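Long-range contacts in Exo-beta-1,3-galactanase (Bifidobacterium bifidum, PDB 5FLW), which probably hydrolyses beta-1,3-linked galactan chains from their ends, as a family 43 glycoside hydrolase acting as an exo-beta-1,3-galactanase: residues L188-I193 with D242-I247; H21-Q26 with L262-R267. One frame throughout, in Å; residues are numbered along the deposited sequence.

Contact 1 of 2, residues L188-I193 with D242-I247; sequences LESPTI and DSQVDI
Ser190 meets Gln244 and Val245 where two neighbouring blades of the five-bladed beta-propeller of family 43 come together. The innermost strands of these blades run past each other here. Gln244 runs from CB with its CG anti to the backbone N (chi1 -178°) and stays extended. Its CG lies 3.6 Å from Ser190 OG. Its CD lies next to the same hydroxyl. Its NE2 ends 3.6 Å from Glu189 OE2, with the amide and carboxylate planes 68° apart. This end of Gln244 is held by Ser205, which bonds NE2, and by Trp268, which bonds OE1. Ser190 OG donates to Val245 O over 2.7 Å, tilted 19° from the carbonyl plane, and also bonds the hydroxyl of Ser205. With an alanine here, Val245 O is likely to lose this donor and Ser205 its hydroxyl partner. Further along, Thr192 crosses Ile247 at about a right angle, with OG1 3.6 Å from Ile247 CA. A water lies 2.8 Å from Pro191 O and 2.7 Å from Asp246 O, within hydrogen-bonding reach of both. Thr192 CG2 rests against Val245 CG2 at 4.0 Å.

Contact 2 of 2, residues H21-Q26 with L262-R267; sequences HGIGLQ and LFIGDR
Gly22 presents its backbone N-H to the carboxylate of Asp266, where the first blade of the propeller meets the last. The approach is lopsided. The bond from Gly22 N to Asp266 OD1 is 3.3 Å long and fairly straight, at 162°. It reaches OD1 on the syn side, but 33° out of the carboxylate plane. A second bond from Gly22 N to Asp266 OD2 is weak. Gly22 has a positive phi, which favours glycine at this point.

Two waters extend the reach of Asp266 OD1. One lies in the plane of the His21 ring, at its edge, 2.7 Å from His21 ND1. It is also 2.7 Å from Asp266 OD1, to which it donates. The other ring nitrogen, NE2, hydrogen-bonds Gly274 O. The second water accepts from Ile23 N at 3.2 Å and donates to Asp266 OD1.

Farther along the strands the meeting is apolar. Ile264 points at the segment 21-26, and its CD1 meets two methyl groups, both on the side of that segment. Ile23 CD1 is 4.1 Å from Ile264 CD1, and Leu25 CD1 is 4.2 Å from the same atom. Both side chains cross Ile264 at about a right angle, so branch ends meet rather than whole chains lying alongside. Ile23 has CG1 between its backbone N and carbonyl carbon (chi1 69°), which brings its tip nearer to Ile264 than its CB direction suggests. Leu25 also touches Ile247 and Val249 of strand 244-250.

The seam thus has a polar end and an apolar end. At the polar end, one carboxylate oxygen gathers a backbone N-H and two waters. Asp266 therefore engages the path of the main chain at Gly22 and Ile23 more than any particular side chain there.

In the fold
Both contacts are buried and lie near the centre of the molecule, with centres 8 Å apart. They share the last blade, whose neighbouring strands 244-250 and 261-266 supply one side of each. Contact 1 ties its innermost strand to the blade that contains strand 191-196. Contact 2 ties its next strand to the blade of strand 24-28, joining the early and late parts of the chain. In contact 1 a serine hydroxyl bonds a backbone carbonyl; in contact 2 the acceptor is a carboxylate and the donor a backbone N-H. Asp246 links the two, since its carboxylate sits close to the 21-26 segment while Arg83 forms a salt bridge with it.

Contact 1 of 2, residues L188-I193 with D242-I247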
loop_
_atom_site.group_PDB
_atom_site.type_symbol
_atom_site.label_atom_id
_atom_site.label_comp_id
_atom_site.label_asym_id
_atom_site.label_seq_id
_atom_site.Cartn_x
_atom_site.Cartn_y
_atom_site.Cartn_z
ATOM N N LEU A 188 -4.042 -12.085 -4.541
ATOM C CA LEU A 188 -4.501 -11.444 -3.327
ATOM C C LEU A 188 -4.430 -9.941 -3.565
ATOM O O LEU A 188 -3.592 -9.474 -4.334
ATOM C CB LEU A 188 -3.617 -11.843 -2.146
ATOM C CG LEU A 188 -3.617 -13.328 -1.770
ATOM C CD1 LEU A 188 -3.001 -13.533 -0.396
ATOM C CD2 LEU A 188 -5.026 -13.894 -1.821
ATOM N N GLU A 189 -5.331 -9.300 -2.848
ATOM C CA GLU A 189 -5.268 -7.869 -3.131
ATOM C C GLU A 189 -4.412 -7.112 -2.113
ATOM O O GLU A 189 -3.703 -7.730 -1.328
ATOM C CB GLU A 189 -6.648 -7.246 -3.357
ATOM C CG GLU A 189 -7.583 -7.294 -2.174
ATOM C CD GLU A 189 -8.968 -6.768 -2.508
ATOM O OE1 GLU A 189 -9.133 -6.062 -3.523
ATOM O OE2 GLU A 189 -9.893 -7.056 -1.738
ATOM N N SER A 190 -4.471 -5.706 -2.008
ATOM C CA SER A 190 -3.673 -4.877 -1.097
ATOM C C SER A 190 -2.247 -5.418 -0.957
ATOM O O SER A 190 -1.800 -5.727 0.139
ATOM C CB SER A 190 -4.356 -4.693 0.268
ATOM O OG SER A 190 -4.417 -5.893 1.015
ATOM N N PRO A 191 -1.531 -5.513 -2.075
ATOM C CA PRO A 191 -0.180 -6.090 -2.028
ATOM C C PRO A 191 0.851 -5.172 -1.380
ATOM O O PRO A 191 0.805 -3.937 -1.516
ATOM C CB PRO A 191 0.155 -6.296 -3.518
ATOM C CG PRO A 191 -0.643 -5.228 -4.220
ATOM C CD PRO A 191 -1.955 -5.205 -3.457
ATOM N N THR A 192 1.835 -5.817 -0.732
ATOM C CA THR A 192 3.018 -5.143 -0.207
ATOM C C THR A 192 4.176 -6.147 -0.209
ATOM O O THR A 192 3.962 -7.336 0.048
ATOM C CB THR A 192 2.731 -4.542 1.192
ATOM O OG1 THR A 192 3.915 -3.907 1.704
ATOM C CG2 THR A 192 2.214 -5.592 2.164
ATOM N N ILE A 193 5.392 -5.674 -0.531
ATOM C CA ILE A 193 6.579 -6.528 -0.612
ATOM C C ILE A 193 7.734 -5.885 0.143
ATOM O O ILE A 193 7.999 -4.688 -0.007
ATOM C CB ILE A 193 7.006 -6.802 -2.086
ATOM C CG1 ILE A 193 5.955 -7.665 -2.806
ATOM C CG2 ILE A 193 8.403 -7.487 -2.183
ATOM C CD1 ILE A 193 6.203 -7.909 -4.291
ATOM N N ASP A 242 -8.539 -8.454 12.626
ATOM C CA ASP A 242 -9.669 -7.713 12.069
ATOM C C ASP A 242 -9.204 -6.486 11.282
ATOM O O ASP A 242 -9.596 -5.348 11.554
ATOM C CB ASP A 242 -10.709 -7.363 13.141
ATOM C CG ASP A 242 -11.984 -6.766 12.547
ATOM O OD1 ASP A 242 -12.276 -7.007 11.356
ATOM O OD2 ASP A 242 -12.697 -6.051 13.290
ATOM N N SER A 243 -8.311 -6.726 10.318
ATOM C CA SER A 243 -7.819 -5.656 9.465
ATOM C C SER A 243 -7.524 -6.229 8.088
ATOM O O SER A 243 -7.556 -7.446 7.877
ATOM C CB SER A 243 -6.558 -4.976 10.049
ATOM O OG SER A 243 -5.384 -5.764 9.863
ATOM N N GLN A 244 -7.209 -5.333 7.157
ATOM C CA GLN A 244 -6.752 -5.697 5.821
ATOM C C GLN A 244 -5.341 -5.144 5.645
ATOM O O GLN A 244 -5.143 -3.923 5.720
ATOM C CB GLN A 244 -7.671 -5.111 4.739
ATOM C CG GLN A 244 -7.217 -5.529 3.323
ATOM C CD GLN A 244 -8.035 -4.900 2.201
ATOM O OE1 GLN A 244 -8.605 -3.822 2.373
ATOM N NE2 GLN A 244 -8.106 -5.585 1.046
ATOM N N VAL A 245 -4.362 -6.040 5.416
ATOM C CA VAL A 245 -2.974 -5.600 5.273
ATOM C C VAL A 245 -2.902 -4.462 4.265
ATOM O O VAL A 245 -3.531 -4.490 3.196
ATOM C CB VAL A 245 -2.021 -6.755 4.897
ATOM C CG1 VAL A 245 -2.361 -7.355 3.526
ATOM C CG2 VAL A 245 -0.566 -6.271 4.901
ATOM N N ASP A 246 -2.168 -3.427 4.637
ATOM C CA ASP A 246 -1.906 -2.332 3.724
ATOM C C ASP A 246 -0.446 -2.249 3.340
ATOM O O ASP A 246 -0.129 -2.104 2.158
ATOM C CB ASP A 246 -2.312 -0.992 4.327
ATOM C CG ASP A 246 -1.972 0.135 3.400
ATOM O OD1 ASP A 246 -2.743 0.308 2.431
ATOM O OD2 ASP A 246 -0.902 0.778 3.600
ATOM N N ILE A 247 0.448 -2.316 4.325
ATOM C CA ILE A 247 1.875 -2.151 4.065
ATOM C C ILE A 247 2.666 -2.805 5.190
ATOM O O ILE A 247 2.213 -2.863 6.339
ATOM C CB ILE A 247 2.228 -0.653 3.878
ATOM C CG1 ILE A 247 3.634 -0.489 3.278
ATOM C CG2 ILE A 247 2.021 0.139 5.194
ATOM C CD1 ILE A 247 3.856 0.873 2.648
HETATM O O HOH W 1 1.283 -1.542 -0.115
#

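Contact 2 of 2, residues H21-Q26 with L262-R267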
loop_
_atom_site.group_PDB
_atom_site.type_symbol
_atom_site.label_atom_id
_atom_site.label_comp_id
_atom_site.label_asym_id
_atom_site.label_seq_id
_atom_site.Cartn_x
_atom_site.Cartn_y
_atom_site.Cartn_z
ATOM N N HIS A 21 -5.302 6.041 5.301
ATOM C CA HIS A 21 -6.120 4.978 4.724
ATOM C C HIS A 21 -5.517 4.535 3.396
ATOM O O HIS A 21 -5.239 5.373 2.521
ATOM C CB HIS A 21 -7.542 5.451 4.454
ATOM C CG HIS A 21 -8.166 6.189 5.592
ATOM N ND1 HIS A 21 -8.387 5.603 6.827
ATOM C CD2 HIS A 21 -8.667 7.448 5.666
ATOM C CE1 HIS A 21 -8.955 6.493 7.623
ATOM N NE2 HIS A 21 -9.157 7.615 6.938
ATOM N N GLY A 22 -5.329 3.223 3.249
ATOM C CA GLY A 22 -4.729 2.669 2.042
ATOM C C GLY A 22 -3.352 3.225 1.740
ATOM O O GLY A 22 -3.022 3.421 0.572
ATOM N N ILE A 23 -2.511 3.441 2.777
ATOM C CA ILE A 23 -1.339 4.310 2.605
ATOM C C ILE A 23 -0.211 3.647 1.815
ATOM O O ILE A 23 -0.014 2.415 1.820
ATOM C CB ILE A 23 -0.785 4.888 3.930
ATOM C CG1 ILE A 23 -0.144 3.798 4.800
ATOM C CG2 ILE A 23 -1.842 5.666 4.643
ATOM C CD1 ILE A 23 0.486 4.332 6.079
ATOM N N GLY A 24 0.577 4.510 1.163
ATOM C CA GLY A 24 1.954 4.203 0.852
ATOM C C GLY A 24 2.837 4.867 1.895
ATOM O O GLY A 24 2.468 5.901 2.478
ATOM N N LEU A 25 4.010 4.244 2.138
ATOM C CA LEU A 25 5.027 4.761 3.049
ATOM C C LEU A 25 6.384 4.692 2.372
ATOM O O LEU A 25 6.747 3.653 1.807
ATOM C CB LEU A 25 5.162 3.903 4.310
ATOM C CG LEU A 25 4.232 4.122 5.473
ATOM C CD1 LEU A 25 4.475 2.989 6.479
ATOM C CD2 LEU A 25 4.539 5.481 6.087
ATOM N N GLN A 26 7.159 5.775 2.485
ATOM C CA GLN A 26 8.516 5.848 1.961
ATOM C C GLN A 26 9.378 6.612 2.946
ATOM O O GLN A 26 8.930 7.607 3.510
ATOM C CB GLN A 26 8.543 6.666 0.668
ATOM C CG GLN A 26 7.998 5.959 -0.554
ATOM C CD GLN A 26 8.870 4.800 -0.944
ATOM O OE1 GLN A 26 10.008 4.990 -1.381
ATOM N NE2 GLN A 26 8.359 3.592 -0.780
ATOM N N LEU A 262 7.437 -3.048 10.567
ATOM C CA LEU A 262 6.151 -2.514 10.995
ATOM C C LEU A 262 5.069 -2.973 10.019
ATOM O O LEU A 262 5.257 -2.889 8.800
ATOM C CB LEU A 262 6.182 -0.981 11.039
ATOM C CG LEU A 262 4.973 -0.334 11.704
ATOM C CD1 LEU A 262 4.955 -0.629 13.195
ATOM C CD2 LEU A 262 4.958 1.171 11.405
ATOM N N PHE A 263 3.972 -3.502 10.571
ATOM C CA PHE A 263 2.753 -3.840 9.838
ATOM C C PHE A 263 1.710 -2.746 10.092
ATOM O O PHE A 263 1.453 -2.393 11.247
ATOM C CB PHE A 263 2.207 -5.188 10.347
ATOM C CG PHE A 263 0.762 -5.490 9.948
ATOM C CD1 PHE A 263 -0.325 -5.005 10.714
ATOM C CD2 PHE A 263 0.486 -6.288 8.828
ATOM C CE1 PHE A 263 -1.641 -5.285 10.336
ATOM C CE2 PHE A 263 -0.827 -6.579 8.457
ATOM C CZ PHE A 263 -1.895 -6.063 9.212
ATOM N N ILE A 264 1.083 -2.247 9.016
ATOM C CA ILE A 264 -0.105 -1.405 9.106
ATOM C C ILE A 264 -1.214 -2.053 8.274
ATOM O O ILE A 264 -0.989 -2.429 7.115
ATOM C CB ILE A 264 0.181 0.052 8.683
ATOM C CG1 ILE A 264 1.073 0.724 9.747
ATOM C CG2 ILE A 264 -1.136 0.826 8.479
ATOM C CD1 ILE A 264 1.615 2.080 9.374
ATOM N N GLY A 265 -2.391 -2.223 8.899
ATOM C CA GLY A 265 -3.573 -2.679 8.202
ATOM C C GLY A 265 -4.717 -1.706 8.435
ATOM O O GLY A 265 -4.736 -0.964 9.410
ATOM N N ASP A 266 -5.666 -1.701 7.497
ATOM C CA ASP A 266 -6.845 -0.840 7.569
ATOM C C ASP A 266 -8.027 -1.590 8.177
ATOM O O ASP A 266 -8.295 -2.732 7.804
ATOM C CB ASP A 266 -7.247 -0.338 6.174
ATOM C CG ASP A 266 -6.232 0.624 5.586
ATOM O OD1 ASP A 266 -6.148 1.760 6.070
ATOM O OD2 ASP A 266 -5.502 0.238 4.656
ATOM N N ARG A 267 -8.756 -0.915 9.086
ATOM C CA ARG A 267 -10.082 -1.346 9.585
ATOM C C ARG A 267 -11.142 -0.483 8.907
ATOM O O ARG A 267 -11.594 0.519 9.466
ATOM C CB ARG A 267 -10.199 -1.164 11.094
ATOM C CG ARG A 267 -9.703 -2.308 11.852
ATOM C CD ARG A 267 -10.263 -2.422 13.271
ATOM N NE ARG A 267 -9.639 -3.607 13.815
ATOM C CZ ARG A 267 -9.504 -3.875 15.102
ATOM N NH1 ARG A 267 -9.967 -3.032 16.028
ATOM N NH2 ARG A 267 -8.899 -5.006 15.445
HETATM O O HOH W 2 -7.991 3.046 7.617
HETATM O O HOH W 3 -3.297 2.424 5.675
#